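Local coordinates for uncharacterized protein (Bacteroides uniformis, PDB 4IYK) that is of unknown function but probably binds carbohydrate, pairing a transthyretin-like N-terminal domain with a C-terminal domain of the E-set clan, at residues A[30-35]-A[79-84]. Sequence-based numbering, arbitrary orientation.
Sequences VGSDME and NGNFYP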
loop_
_atom_site.group_PDB
_atom_site.type_symbol
_atom_site.label_atom_id
_atom_site.label_comp_id
_atom_site.label_asym_id
_atom_site.label_seq_id
_atom_site.Cartn_x
_atom_site.Cartn_y
_atom_site.Cartn_z
ATOM N N VAL A 30 6.712 0.436 3.351
ATOM C CA VAL A 30 5.252 0.602 3.452
ATOM C C VAL A 30 4.725 0.724 2.015
ATOM O O VAL A 30 5.021 1.709 1.321
ATOM C CB VAL A 30 4.838 1.788 4.377
ATOM C CG1 VAL A 30 3.308 2.001 4.389
ATOM C CG2 VAL A 30 5.365 1.570 5.795
ATOM N N GLY A 31 4.023 -0.313 1.564
ATOM C CA GLY A 31 3.487 -0.369 0.211
ATOM C C GLY A 31 2.124 0.275 0.066
ATOM O O GLY A 31 1.356 0.353 1.028
ATOM N N SER A 32 1.817 0.740 -1.148
ATOM C CA SER A 32 0.551 1.386 -1.483
ATOM C C SER A 32 0.251 1.129 -2.964
ATOM O O SER A 32 0.748 0.149 -3.516
ATOM C CB SER A 32 0.630 2.885 -1.168
ATOM O OG SER A 32 -0.614 3.537 -1.361
ATOM N N ASP A 33 -0.591 1.962 -3.590
ATOM C CA ASP A 33 -0.865 1.895 -5.022
ATOM C C ASP A 33 -0.231 3.132 -5.626
ATOM O O ASP A 33 -0.416 4.201 -5.053
ATOM C CB ASP A 33 -2.384 1.844 -5.317
ATOM C CG ASP A 33 -3.084 0.630 -4.765
ATOM O OD1 ASP A 33 -3.134 -0.397 -5.478
ATOM O OD2 ASP A 33 -3.672 0.735 -3.664
HETATM N N MSE A 34 0.529 3.022 -6.742
HETATM C CA MSE A 34 1.173 4.212 -7.355
HETATM C C MSE A 34 0.138 5.281 -7.716
HETATM O O MSE A 34 0.345 6.473 -7.469
HETATM C CB MSE A 34 2.006 3.849 -8.608
HETATM C CG MSE A 34 3.009 4.937 -8.935
HETATM SE SE MSE A 34 4.447 4.316 -10.066
HETATM C CE MSE A 34 5.679 5.747 -9.753
ATOM N N GLU A 35 -0.990 4.835 -8.273
ATOM C CA GLU A 35 -2.109 5.703 -8.609
ATOM C C GLU A 35 -3.203 5.476 -7.562
ATOM O O GLU A 35 -3.476 4.326 -7.241
ATOM C CB GLU A 35 -2.602 5.380 -10.020
ATOM C CG GLU A 35 -3.841 6.144 -10.430
ATOM C CD GLU A 35 -4.411 5.709 -11.763
ATOM O OE1 GLU A 35 -4.868 4.547 -11.884
ATOM O OE2 GLU A 35 -4.413 6.546 -12.690
ATOM N N ASN A 79 -3.988 12.053 2.775
ATOM C CA ASN A 79 -4.923 11.104 2.164
ATOM C C ASN A 79 -4.253 9.796 1.711
ATOM O O ASN A 79 -4.547 9.270 0.638
ATOM C CB ASN A 79 -5.668 11.765 1.007
ATOM C CG ASN A 79 -6.502 12.927 1.469
ATOM O OD1 ASN A 79 -7.345 12.809 2.357
ATOM N ND2 ASN A 79 -6.223 14.088 0.944
ATOM N N GLY A 80 -3.343 9.297 2.539
ATOM C CA GLY A 80 -2.608 8.080 2.254
ATOM C C GLY A 80 -3.043 6.938 3.131
ATOM O O GLY A 80 -4.192 6.882 3.565
ATOM N N ASN A 81 -2.124 6.022 3.393
ATOM C CA ASN A 81 -2.376 4.867 4.258
ATOM C C ASN A 81 -1.496 4.938 5.530
ATOM O O ASN A 81 -1.309 3.937 6.232
ATOM C CB ASN A 81 -2.177 3.555 3.492
ATOM C CG ASN A 81 -0.773 3.251 3.044
ATOM O OD1 ASN A 81 0.211 3.908 3.460
ATOM N ND2 ASN A 81 -0.650 2.153 2.278
ATOM N N PHE A 82 -0.972 6.138 5.818
ATOM C CA PHE A 82 -0.206 6.385 7.017
ATOM C C PHE A 82 -0.591 7.749 7.542
ATOM O O PHE A 82 -1.161 8.554 6.791
ATOM C CB PHE A 82 1.313 6.242 6.794
ATOM C CG PHE A 82 1.932 7.094 5.715
ATOM C CD1 PHE A 82 2.306 8.414 5.975
ATOM C CD2 PHE A 82 2.244 6.551 4.474
ATOM C CE1 PHE A 82 2.899 9.194 4.984
ATOM C CE2 PHE A 82 2.842 7.331 3.482
ATOM C CZ PHE A 82 3.179 8.643 3.748
ATOM N N TYR A 83 -0.326 7.995 8.837
ATOM C CA TYR A 83 -0.683 9.269 9.474
ATOM C C TYR A 83 0.010 10.446 8.773
ATOM O O TYR A 83 1.224 10.383 8.500
ATOM C CB TYR A 83 -0.384 9.275 10.990
ATOM C CG TYR A 83 -1.449 8.563 11.797
ATOM C CD1 TYR A 83 -1.390 7.186 12.008
ATOM C CD2 TYR A 83 -2.544 9.254 12.304
ATOM C CE1 TYR A 83 -2.362 6.528 12.756
ATOM C CE2 TYR A 83 -3.536 8.601 13.036
ATOM C CZ TYR A 83 -3.460 7.229 13.222
ATOM O OH TYR A 83 -4.425 6.575 13.947
ATOM N N PRO A 84 -0.796 11.475 8.408
ATOM C CA PRO A 84 -0.247 12.654 7.728
ATOM C C PRO A 84 0.744 13.445 8.577
ATOM O O PRO A 84 0.690 13.455 9.807
ATOM C CB PRO A 84 -1.502 13.505 7.456
ATOM C CG PRO A 84 -2.445 13.134 8.527
ATOM C CD PRO A 84 -2.244 11.643 8.645
#
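The carboxamide of Asn-81 reaches the backbone of Gly-31 and ties together two loops of the transthyretin-like beta domain. Residues 30-35 belong to the connection between strand 15-23 and strand 40-44; the loop segment 79-84 joins strand 67-77 to strand 85-92.

A single hydrogen bond crosses the contact. ND2 of Asn-81 donates to O of Gly-31 over 3.0 Å, with a moderately bent N-H...O angle of 146°. The acceptor lies almost in the plane of the carboxamide, where the N-H bonds point, whereas the donor stands 22° off the carbonyl plane of Gly-31. Asparagine suits this place because its short side chain carries an NH2 group with two hydrogens: ND2 also bonds to O of His-215, a residue of the C-terminal part of the chain. These two bonds hold the carboxamide at a buried junction between loops of both halves of the protein. CG sits between the backbone N and the carbonyl carbon (chi1 66°), which turns the amide toward residues 30-32.

Van der Waals packing flanks the bond. Val-30 has CG1 anti to its backbone N (chi1 176°), bringing this methyl to 3.8 Å from OD1 of Asn-81. The two side chains point opposite ways as they pass, so they meet along their flanks. Besides meeting the amide, the branched, apolar Val-30 packs on Ile-21 and Val-103, as does Phe-82, so both loops cover common hydrophobic residues.

Ser-32 is small enough to lie close beside the amide. Its OG bonds to the backbone N of Asn-38, while its CB rests 3.7 Å from ND2 of Asn-81.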